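MmeI (PDB 5HR4) is a type IIL restriction-modification enzyme that binds DNA and probably methylates adenine at N6, with S-adenosyl-L-methionine as the methyl donor. Local coordinates at residues C196-A199 against E200-I204; G296-F299 against Q300-M303; E336-K339 against V340-N343; K489-P492 against G493-A496; M793-C796 against W797-V801. All blocks are in the same frame, centred on the assembly; numbering follows the deposited sequence.

All five contacts are local, each made by neighbouring turns of chain at a helix, its cap or its end. Interaction 2 meets the bound sinefungin through Phe299, and interaction 4 comes within about 6 Å of the same ligand at the Gln494 side chain; their centres are 23 Å apart. Interaction 1 supplies Asp201 to the calcium site and lies with its centre 22 Å from that of interaction 2. Interaction 4 also reaches the DNA through Lys489. Interaction 5, in the target recognition region, is centred 32 Å from interaction 4. Interaction 3 is at the periphery, at least 36 Å centre to centre from each of the others.

Interaction 1: residues C196-A199 against E200-I204. With CA (calcium ion), chain G.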
# COMPACT_ATOMS: atom_id res chain seq x y z
N CYS A 196 14.37 -9.03 -27.47
CA CYS A 196 15.31 -8.71 -28.54
C CYS A 196 16.18 -7.51 -28.16
O CYS A 196 17.39 -7.50 -28.45
CB CYS A 196 14.57 -8.48 -29.85
SG CYS A 196 13.89 -10.01 -30.54
N LEU A 197 15.60 -6.49 -27.52
CA LEU A 197 16.41 -5.33 -27.16
C LEU A 197 17.50 -5.71 -26.17
O LEU A 197 18.65 -5.29 -26.31
CB LEU A 197 15.53 -4.21 -26.61
CG LEU A 197 14.58 -3.62 -27.64
CD1 LEU A 197 13.54 -2.79 -26.96
CD2 LEU A 197 15.35 -2.79 -28.65
N PHE A 198 17.16 -6.55 -25.19
CA PHE A 198 18.16 -7.03 -24.26
C PHE A 198 19.20 -7.92 -24.95
O PHE A 198 20.39 -7.88 -24.62
CB PHE A 198 17.47 -7.79 -23.12
CG PHE A 198 18.41 -8.49 -22.19
CD1 PHE A 198 19.03 -7.80 -21.16
CD2 PHE A 198 18.68 -9.85 -22.34
CE1 PHE A 198 19.90 -8.44 -20.27
CE2 PHE A 198 19.54 -10.51 -21.47
CZ PHE A 198 20.16 -9.80 -20.43
N ALA A 199 18.76 -8.72 -25.94
CA ALA A 199 19.62 -9.75 -26.49
C ALA A 199 20.73 -9.17 -27.35
O ALA A 199 21.85 -9.69 -27.35
CB ALA A 199 18.80 -10.76 -27.30
N GLU A 200 20.45 -8.11 -28.11
CA GLU A 200 21.51 -7.59 -28.99
C GLU A 200 22.58 -6.85 -28.20
O GLU A 200 23.70 -6.69 -28.71
CB GLU A 200 20.93 -6.69 -30.08
CG GLU A 200 20.28 -5.42 -29.60
CD GLU A 200 19.70 -4.63 -30.77
OE1 GLU A 200 20.14 -4.91 -31.92
OE2 GLU A 200 18.83 -3.73 -30.57
N ASP A 201 22.27 -6.42 -26.98
CA ASP A 201 23.19 -5.69 -26.11
C ASP A 201 23.95 -6.62 -25.18
O ASP A 201 24.72 -6.15 -24.32
CB ASP A 201 22.42 -4.65 -25.31
CG ASP A 201 22.06 -3.46 -26.13
OD1 ASP A 201 22.66 -3.35 -27.23
OD2 ASP A 201 21.22 -2.65 -25.68
N THR A 202 23.73 -7.90 -25.31
CA THR A 202 24.47 -8.93 -24.61
C THR A 202 25.00 -9.87 -25.69
O THR A 202 25.00 -9.53 -26.89
CB THR A 202 23.55 -9.59 -23.58
OG1 THR A 202 23.05 -8.57 -22.69
CG2 THR A 202 24.32 -10.61 -22.76
N THR A 203 25.46 -11.04 -25.29
CA THR A 203 26.03 -11.97 -26.24
C THR A 203 25.02 -12.98 -26.76
O THR A 203 25.42 -13.99 -27.34
CB THR A 203 27.20 -12.68 -25.59
OG1 THR A 203 26.77 -13.19 -24.32
CG2 THR A 203 28.33 -11.67 -25.37
N ILE A 204 23.72 -12.72 -26.57
CA ILE A 204 22.71 -13.66 -27.05
C ILE A 204 22.60 -13.58 -28.56
O ILE A 204 22.73 -14.59 -29.26
CB ILE A 204 21.36 -13.40 -26.37
CG1 ILE A 204 21.49 -13.62 -24.87
CG2 ILE A 204 20.34 -14.35 -26.95
CD1 ILE A 204 20.20 -13.43 -24.12
CA CA G . 21.37 -1.37 -27.75
O HOH W 1 21.83 -2.02 -30.02
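Phe198 O, in the last turn of helix 183-200, takes two weak hydrogen bonds from residues that leave the helix. Asp201 N reaches Phe198 O at 3.4 Å, and Thr202 OG1 lies equally far from it. With chi1 at -57°, the Thr202 hydroxyl sits beside its own backbone N, turned back to the helix. There it also lies 3.8 Å above the plane of the Phe198 ring, toward the rim. A third weak bond, Thr202 N to Ala199 O at 3.3 Å, follows the same turn, whereas the regular bond before it, Glu200 N to Cys196 O, is 3.1 Å long.

Farther along, the chain doubles back and Ile204 lands on the helix end. Its CB packs 3.8 Å from Ala199 CB, and its CD1 comes within 4.0 Å of Phe198 CE2, the two side chains crossing at about a right angle.

On the other flank Asp201 binds the calcium ion with both carboxylate oxygens, OD1 and OD2 each 2.4 Å from the metal. One water, Gln158 OE1 and the carbonyl oxygens of Cys283 and Leu285 complete the site. Bonding from Trp287 N to Asp201 OD2 helps fix the carboxylate, and the cation probably favours its ionised form. Glu200 runs alongside Leu197, its OE1 bonded to Gln211 N.

The helix end is thus wedged between three others: Phe198, Thr202 and Ile204 lean on helix 416-440, Leu197 and Glu200 on helix 273-283, and Cys196 and Glu200 on helix 209-217.

Interaction 2: residues G296-F299 against Q300-M303. With SFG (sinefungin), chain H.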
# COMPACT_ATOMS: atom_id res chain seq x y z
N GLY A 296 9.20 -2.32 -13.55
CA GLY A 296 8.06 -1.73 -12.88
C GLY A 296 7.55 -0.49 -13.57
O GLY A 296 6.34 -0.28 -13.66
N SER A 297 8.47 0.34 -14.08
CA SER A 297 8.07 1.55 -14.77
C SER A 297 7.34 1.23 -16.06
O SER A 297 6.38 1.91 -16.43
CB SER A 297 9.28 2.42 -15.05
OG SER A 297 9.85 2.86 -13.84
N LEU A 298 7.82 0.20 -16.77
CA LEU A 298 7.16 -0.25 -17.99
C LEU A 298 5.74 -0.73 -17.70
O LEU A 298 4.76 -0.26 -18.30
CB LEU A 298 7.98 -1.38 -18.61
CG LEU A 298 7.30 -2.03 -19.80
CD1 LEU A 298 7.11 -1.01 -20.89
CD2 LEU A 298 8.16 -3.20 -20.27
N PHE A 299 5.63 -1.69 -16.78
CA PHE A 299 4.35 -2.15 -16.26
C PHE A 299 3.43 -0.97 -15.94
O PHE A 299 2.26 -0.96 -16.34
CB PHE A 299 4.64 -3.02 -15.04
CG PHE A 299 3.47 -3.25 -14.12
CD1 PHE A 299 2.19 -3.46 -14.61
CD2 PHE A 299 3.68 -3.30 -12.75
CE1 PHE A 299 1.12 -3.67 -13.75
CE2 PHE A 299 2.62 -3.51 -11.88
CZ PHE A 299 1.33 -3.71 -12.38
N GLN A 300 3.95 0.05 -15.26
CA GLN A 300 3.09 1.14 -14.81
C GLN A 300 2.69 2.08 -15.94
O GLN A 300 1.60 2.66 -15.90
CB GLN A 300 3.77 1.91 -13.69
CG GLN A 300 3.73 1.22 -12.34
CD GLN A 300 4.23 2.14 -11.22
OE1 GLN A 300 4.62 1.70 -10.13
NE2 GLN A 300 4.23 3.43 -11.51
N SER A 301 3.52 2.22 -16.97
CA SER A 301 3.34 3.27 -17.96
C SER A 301 2.26 2.98 -18.98
O SER A 301 1.98 3.84 -19.84
CB SER A 301 4.64 3.49 -18.73
OG SER A 301 4.74 2.51 -19.74
N ILE A 302 1.68 1.79 -18.97
CA ILE A 302 0.63 1.46 -19.91
C ILE A 302 -0.74 1.55 -19.26
O ILE A 302 -1.71 1.03 -19.80
CB ILE A 302 0.84 0.09 -20.56
CG1 ILE A 302 0.73 -1.04 -19.53
CG2 ILE A 302 2.16 0.01 -21.31
CD1 ILE A 302 -0.25 -2.18 -19.92
N MET A 303 -0.86 2.22 -18.11
CA MET A 303 -2.11 2.15 -17.36
C MET A 303 -2.71 3.53 -17.12
O MET A 303 -1.99 4.49 -16.85
CB MET A 303 -1.89 1.39 -16.07
CG MET A 303 -1.43 -0.04 -16.39
SD MET A 303 -1.83 -1.34 -15.20
CE MET A 303 -2.95 -0.48 -14.13
N SFG H . 4.85 -6.52 -6.59
CA SFG H . 4.62 -6.13 -7.97
C SFG H . 5.90 -5.46 -8.45
O SFG H . 6.86 -5.35 -7.65
OXT SFG H . 6.01 -5.04 -9.63
CB SFG H . 3.46 -5.15 -8.05
CG SFG H . 2.25 -5.81 -7.40
CD SFG H . 1.20 -4.72 -7.27
NE SFG H . 1.54 -3.96 -6.08
C5' SFG H . -0.22 -5.30 -7.18
C4' SFG H . -0.60 -6.25 -8.37
O4' SFG H . -1.64 -6.95 -8.03
C3' SFG H . -1.05 -5.51 -9.64
O3' SFG H . -0.13 -5.75 -10.60
C2' SFG H . -2.45 -6.09 -10.01
O2' SFG H . -2.57 -6.34 -11.47
C1' SFG H . -2.49 -7.22 -9.38
N9 SFG H . -3.80 -7.57 -8.92
C8 SFG H . -4.75 -6.77 -8.43
N7 SFG H . -5.79 -7.53 -8.08
C5 SFG H . -5.47 -8.79 -8.34
C6 SFG H . -6.19 -9.95 -8.17
N6 SFG H . -7.51 -10.22 -7.65
N1 SFG H . -5.67 -11.13 -8.51
C2 SFG H . -4.42 -11.17 -9.02
N3 SFG H . -3.71 -10.03 -9.19
C4 SFG H . -4.24 -8.83 -8.85
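The backbone runs through the last turns of helix 292-301 and then leaves it, the helix end placing a Met-aromatic pair at the sinefungin pocket. Gln300 N still bonds to Gly296 O in the regular i to i+4 way at 2.9 Å. At Ser301 the pattern tightens: its N bonds to Leu298 O, 3.1 Å away and well above the carbonyl plane, and keeps a weak bond to Ser297 O. Ser301 OG adds a second grip on Leu298 O, tilted 17° from the carbonyl plane, because chi1 of 82° swings the hydroxyl back over the preceding turn.

The Phe299 ring, with CG opposite the backbone N (chi1 162°), leads out to the ligand and rests on Pro418 and Ile421 of helix 416-440. Its CZ is the ring atom nearest sinefungin O3', at 3.1 Å. With a leucine in its place the ring is gone, and the Met303 thioether would probably lose its aromatic partner and turn more freely, with the contact at sinefungin O3' lost as well. Gln300 runs out extended in another direction, its OE1 hydrogen-bonded to Tyr315 N. The sulfur approaches the ring obliquely, Met303 SD lying 4.0 Å from Phe299 CE1.

Interaction 3: residues E336-K339 against V340-N343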
# COMPACT_ATOMS: atom_id res chain seq x y z
N GLU A 336 23.41 -20.01 7.29
CA GLU A 336 23.62 -21.44 7.06
C GLU A 336 24.78 -21.66 6.11
O GLU A 336 25.62 -22.55 6.34
CB GLU A 336 22.34 -22.08 6.52
CG GLU A 336 22.42 -23.61 6.33
CD GLU A 336 21.13 -24.20 5.75
OE1 GLU A 336 20.14 -23.43 5.64
OE2 GLU A 336 21.09 -25.40 5.39
N PHE A 337 24.89 -20.84 5.06
CA PHE A 337 26.02 -20.96 4.13
C PHE A 337 27.34 -20.82 4.86
O PHE A 337 28.22 -21.67 4.75
CB PHE A 337 25.92 -19.92 3.02
CG PHE A 337 27.11 -19.92 2.11
CD1 PHE A 337 27.43 -21.06 1.36
CD2 PHE A 337 27.93 -18.80 2.00
CE1 PHE A 337 28.56 -21.07 0.52
CE2 PHE A 337 29.04 -18.79 1.16
CZ PHE A 337 29.37 -19.93 0.42
N GLU A 338 27.49 -19.76 5.65
CA GLU A 338 28.76 -19.55 6.33
C GLU A 338 29.09 -20.65 7.33
O GLU A 338 30.26 -20.86 7.64
CB GLU A 338 28.75 -18.18 6.99
CG GLU A 338 28.59 -17.00 6.00
CD GLU A 338 29.76 -16.84 5.01
OE1 GLU A 338 30.81 -17.51 5.16
OE2 GLU A 338 29.65 -16.02 4.07
N LYS A 339 28.10 -21.40 7.81
CA LYS A 339 28.40 -22.43 8.80
C LYS A 339 28.83 -23.76 8.17
O LYS A 339 29.52 -24.55 8.82
CB LYS A 339 27.18 -22.64 9.70
CG LYS A 339 27.37 -23.67 10.81
CD LYS A 339 26.33 -23.48 11.90
CE LYS A 339 24.92 -23.57 11.35
NZ LYS A 339 23.92 -23.55 12.46
N VAL A 340 28.46 -24.02 6.91
CA VAL A 340 28.75 -25.28 6.26
C VAL A 340 29.68 -25.12 5.06
O VAL A 340 30.06 -26.13 4.45
CB VAL A 340 27.45 -26.00 5.83
CG1 VAL A 340 26.44 -26.03 6.99
CG2 VAL A 340 26.85 -25.33 4.62
N LYS A 341 30.07 -23.89 4.73
CA LYS A 341 30.87 -23.59 3.55
C LYS A 341 32.19 -24.37 3.48
O LYS A 341 32.72 -24.55 2.37
CB LYS A 341 31.14 -22.08 3.51
CG LYS A 341 32.54 -21.66 3.08
CD LYS A 341 32.70 -20.15 3.07
CE LYS A 341 32.86 -19.62 4.47
NZ LYS A 341 32.84 -18.12 4.53
N ASN A 342 32.74 -24.83 4.61
CA ASN A 342 34.04 -25.49 4.64
C ASN A 342 33.95 -27.01 4.70
O ASN A 342 34.99 -27.69 4.80
CB ASN A 342 34.88 -24.97 5.82
CG ASN A 342 35.48 -23.58 5.56
OD1 ASN A 342 35.91 -23.27 4.44
ND2 ASN A 342 35.51 -22.75 6.59
N ASN A 343 32.74 -27.55 4.63
CA ASN A 343 32.46 -28.98 4.63
C ASN A 343 31.84 -29.31 3.28
O ASN A 343 30.67 -28.97 3.04
CB ASN A 343 31.53 -29.32 5.80
CG ASN A 343 31.08 -30.77 5.82
OD1 ASN A 343 30.90 -31.41 4.78
ND2 ASN A 343 30.87 -31.28 7.02
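Lys341 lays its CB over one face of the Phe337 ring, 4.3 Å from the ring centroid and 18° off the normal: a CH-pi contact where helix 318-340 gives way to a type I beta turn, Val340 to Asn343, that leads into helix 344-355. Phe337, with CG opposite its backbone N (chi1 175°), pushes its ring off the helix between two neighbouring helices, against Leu347 and Phe350 of helix 344-355 and Leu380 and Val384 of helix 368-388.

The backbone tightens as the helix ends. Val340 N bonds to Phe337 O at 3.2 Å, coming from well above the carbonyl plane, and keeps only a weak bond to Glu336 O. Lys341 N closes weakly on Phe337 O as well.

Val340 turns both methyls back on the helix: CG2 lies 3.5 Å from Glu336 O, while CG1 rests near the same carbonyl. A glycine here removes both methyls, which would probably leave the Glu336 carbonyl without its apolar cover, open a gap against Lys346 and let the helix end flex more readily.

Glu338 and Lys341 run side by side, but their charged ends are modelled too close together, so the salt bridge between them is doubtful in detail. Glu336, by contrast, sends its carboxylate to Lys353. Asn343 acts as N-cap of the next helix through OD1 to Lys346 N, and its own N is bonded to Val340 O at 3.0 Å.

Interaction 4: residues K489-P492 against G493-A496; sequences KQTP and GQKA. With nucleotides of chain B.
The N-terminal cap of helix 492-502 is what this contact builds, in the methyltransferase domain downstream of strand 477-480, with Thr491 at the N-cap and Pro492 in the first turn. Thr491 N donates to Gln494 OE1, 3.2 Å away, in a nearly straight bond of 172° that lies in the plane of the side-chain carbonyl. The small chi1 of Gln494, 38°, folds CG back between its own backbone N and carbonyl carbon, and the chain then extends under Thr491 to bring the amide oxygen to the capped end. That oxygen is gripped a second time, by Asn310 ND2, which helps fix the rotation of the amide.

Thr491 O starts the helical bonding: it accepts Lys495 N at 3.1 Å, almost along the C=O axis, and more weakly Gln494 N. Pro492 O follows with Ala496 N at 3.2 Å. Pro492 itself has no N-H to offer, which costs nothing in a first turn.

Gln490 fills the side of the cap. Its CB packs 3.5 Å from Gln494 CG, and its amide oxygen lies across the aliphatic stem of Lys495, whose outer carbons pass by Gln490 O. Lys489 goes the other way: its NZ makes a weak hydrogen bond to N3 of DG6 of chain B at 3.2 Å, on the minor-groove edge of the guanine. Both lysines also pack on DNA phosphates.

The N-H of the N-cap residue held by the side chain three residues on is one half of a capping box, set here beside bound DNA.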
# COMPACT_ATOMS: atom_id res chain seq x y z
N LYS A 489 -13.81 2.26 -1.99
CA LYS A 489 -13.21 2.63 -3.26
C LYS A 489 -13.14 1.46 -4.23
O LYS A 489 -12.49 1.58 -5.28
CB LYS A 489 -11.80 3.23 -3.07
CG LYS A 489 -11.65 4.42 -2.06
CD LYS A 489 -12.64 5.58 -2.32
CE LYS A 489 -12.07 6.96 -1.93
NZ LYS A 489 -12.41 7.41 -0.52
N GLN A 490 -13.77 0.32 -3.92
CA GLN A 490 -13.56 -0.90 -4.67
C GLN A 490 -14.77 -1.25 -5.55
O GLN A 490 -15.92 -0.97 -5.20
CB GLN A 490 -13.21 -2.08 -3.74
CG GLN A 490 -13.84 -2.01 -2.35
CD GLN A 490 -13.56 -3.24 -1.49
OE1 GLN A 490 -14.42 -4.14 -1.39
NE2 GLN A 490 -12.39 -3.28 -0.82
N THR A 491 -14.49 -1.87 -6.69
CA THR A 491 -15.50 -2.10 -7.71
C THR A 491 -16.40 -3.27 -7.30
O THR A 491 -16.03 -4.08 -6.45
CB THR A 491 -14.83 -2.37 -9.06
OG1 THR A 491 -14.10 -3.60 -9.00
CG2 THR A 491 -13.87 -1.23 -9.44
N PRO A 492 -17.62 -3.37 -7.87
CA PRO A 492 -18.51 -4.45 -7.42
C PRO A 492 -17.87 -5.82 -7.52
O PRO A 492 -18.12 -6.69 -6.67
CB PRO A 492 -19.73 -4.32 -8.34
CG PRO A 492 -19.69 -2.92 -8.87
CD PRO A 492 -18.22 -2.58 -8.96
N GLY A 493 -16.99 -6.02 -8.51
CA GLY A 493 -16.25 -7.26 -8.61
C GLY A 493 -15.33 -7.52 -7.42
O GLY A 493 -15.28 -8.64 -6.91
N GLN A 494 -14.59 -6.50 -6.96
CA GLN A 494 -13.65 -6.80 -5.88
C GLN A 494 -14.30 -6.82 -4.50
O GLN A 494 -13.77 -7.50 -3.62
CB GLN A 494 -12.44 -5.85 -5.89
CG GLN A 494 -12.68 -4.43 -6.24
CD GLN A 494 -11.45 -3.78 -6.89
OE1 GLN A 494 -11.42 -2.58 -7.15
NE2 GLN A 494 -10.45 -4.59 -7.16
N LYS A 495 -15.43 -6.15 -4.29
CA LYS A 495 -16.18 -6.42 -3.06
C LYS A 495 -16.66 -7.87 -3.04
O LYS A 495 -16.62 -8.53 -2.00
CB LYS A 495 -17.38 -5.48 -2.91
CG LYS A 495 -17.10 -3.98 -2.83
CD LYS A 495 -18.44 -3.19 -2.95
CE LYS A 495 -18.28 -1.69 -3.24
NZ LYS A 495 -19.18 -1.25 -4.37
N ALA A 496 -17.13 -8.37 -4.18
CA ALA A 496 -17.63 -9.74 -4.21
C ALA A 496 -16.49 -10.73 -3.99
O ALA A 496 -16.64 -11.69 -3.23
CB ALA A 496 -18.35 -10.00 -5.52
P DG B 6 -7.77 4.20 5.03
OP1 DG B 6 -6.94 2.99 4.80
OP2 DG B 6 -7.34 5.21 6.04
O5' DG B 6 -8.06 4.87 3.60
C5' DG B 6 -8.70 4.08 2.59
C4' DG B 6 -8.88 4.86 1.31
O4' DG B 6 -9.78 5.98 1.52
C3' DG B 6 -7.61 5.45 0.72
O3' DG B 6 -7.77 5.53 -0.67
C2' DG B 6 -7.58 6.85 1.35
C1' DG B 6 -9.07 7.20 1.46
N9 DG B 6 -9.41 7.99 2.65
C8 DG B 6 -8.78 7.95 3.87
N7 DG B 6 -9.30 8.77 4.75
C5 DG B 6 -10.33 9.40 4.07
C6 DG B 6 -11.24 10.38 4.50
O6 DG B 6 -11.32 10.92 5.62
N1 DG B 6 -12.13 10.75 3.50
C2 DG B 6 -12.13 10.22 2.22
N2 DG B 6 -13.07 10.69 1.39
N3 DG B 6 -11.29 9.30 1.80
C4 DG B 6 -10.41 8.93 2.78

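Interaction 5: residues M793-C796 against W797-V801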
# COMPACT_ATOMS: atom_id res chain seq x y z
N MET A 793 -3.25 10.12 28.81
CA MET A 793 -3.83 8.78 28.83
C MET A 793 -4.82 8.58 27.70
O MET A 793 -4.81 7.53 27.02
CB MET A 793 -4.51 8.54 30.18
CG MET A 793 -3.55 8.12 31.26
SD MET A 793 -2.77 6.55 30.87
CE MET A 793 -3.10 5.67 32.40
N HIS A 794 -5.71 9.55 27.49
CA HIS A 794 -6.68 9.43 26.42
C HIS A 794 -5.99 9.46 25.07
O HIS A 794 -6.26 8.61 24.21
CB HIS A 794 -7.73 10.53 26.52
CG HIS A 794 -8.72 10.50 25.41
ND1 HIS A 794 -9.57 9.43 25.20
CD2 HIS A 794 -8.98 11.39 24.42
CE1 HIS A 794 -10.32 9.67 24.14
NE2 HIS A 794 -9.98 10.85 23.65
N ASN A 795 -5.07 10.42 24.87
CA ASN A 795 -4.34 10.53 23.61
C ASN A 795 -3.49 9.30 23.35
O ASN A 795 -3.29 8.89 22.19
CB ASN A 795 -3.47 11.78 23.59
CG ASN A 795 -4.26 13.05 23.35
OD1 ASN A 795 -4.61 13.35 22.21
ND2 ASN A 795 -4.52 13.81 24.40
N CYS A 796 -2.97 8.68 24.40
CA CYS A 796 -2.27 7.42 24.20
C CYS A 796 -3.25 6.35 23.72
O CYS A 796 -2.91 5.53 22.85
CB CYS A 796 -1.57 7.01 25.49
SG CYS A 796 -0.98 5.35 25.43
N TRP A 797 -4.47 6.35 24.26
CA TRP A 797 -5.49 5.42 23.80
C TRP A 797 -5.83 5.68 22.33
O TRP A 797 -5.72 4.79 21.49
CB TRP A 797 -6.73 5.52 24.68
CG TRP A 797 -7.74 4.49 24.37
CD1 TRP A 797 -8.94 4.66 23.72
CD2 TRP A 797 -7.65 3.10 24.68
NE1 TRP A 797 -9.60 3.47 23.63
CE2 TRP A 797 -8.83 2.49 24.20
CE3 TRP A 797 -6.70 2.31 25.32
CZ2 TRP A 797 -9.07 1.13 24.34
CZ3 TRP A 797 -6.94 0.96 25.46
CH2 TRP A 797 -8.12 0.38 24.97
N MET A 798 -6.24 6.92 22.02
CA MET A 798 -6.47 7.32 20.63
C MET A 798 -5.35 6.87 19.69
O MET A 798 -5.61 6.38 18.59
CB MET A 798 -6.66 8.83 20.56
CG MET A 798 -6.75 9.41 19.16
SD MET A 798 -5.16 9.74 18.35
CE MET A 798 -4.39 10.89 19.48
N ARG A 799 -4.08 7.05 20.11
CA ARG A 799 -2.92 6.70 19.29
C ARG A 799 -2.86 5.21 18.99
O ARG A 799 -2.35 4.81 17.93
CB ARG A 799 -1.63 7.09 19.99
CG ARG A 799 -0.98 8.37 19.53
CD ARG A 799 0.20 8.71 20.42
NE ARG A 799 0.12 10.10 20.81
CZ ARG A 799 -0.11 10.55 22.04
NH1 ARG A 799 -0.26 9.72 23.06
NH2 ARG A 799 -0.17 11.86 22.24
N ASN A 800 -3.34 4.37 19.90
CA ASN A 800 -3.16 2.93 19.79
C ASN A 800 -4.35 2.19 19.19
O ASN A 800 -4.15 1.28 18.37
CB ASN A 800 -2.83 2.36 21.16
CG ASN A 800 -1.40 2.57 21.50
OD1 ASN A 800 -0.55 1.79 21.10
ND2 ASN A 800 -1.12 3.64 22.22
N VAL A 801 -5.59 2.52 19.58
CA VAL A 801 -6.73 1.79 19.06
C VAL A 801 -7.48 2.57 18.00
O VAL A 801 -8.36 1.99 17.35
CB VAL A 801 -7.72 1.39 20.17
CG1 VAL A 801 -6.96 0.82 21.35
CG2 VAL A 801 -8.57 2.58 20.57
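This is a largely buried i to i+4 contact along one helix, 792-801, in the target recognition domain. Successive backbone bonds join Trp797 N to Met793 O, Met798 N to His794 O and Arg799 N to Asn795 O, the middle one 2.8 Å long. At the far end Cys796 O is gripped by Asn800 ND2 at 2.7 Å, nearly straight at 168°, with the carbonyl oxygen in the amide plane; Asn800 N adds a weak bond to the same atom. The amide gets there because chi1 of -80° sets CG beside its own backbone N.

Arg799 curls back so that one face of its guanidinium lies over Asn795 O, 3.2 Å from the plane; the oxygen faces the flat of the group, at too poor an angle for a hydrogen bond from NH1, which makes a salt bridge with Glu888 OE1. Met798 bends its methyl toward Asn795, with CE 3.7 Å from OD1, an oxygen that is bonded to Ile760 N.

Trp797 aims its indole off the helix, with Val801 CG1 over one face and NE1 bonded to Thr819 OG1. It meets Phe896 and Leu895 of helix 888-903, while Met793 rests on helix 863-880, so that two C-terminal helices flank this one.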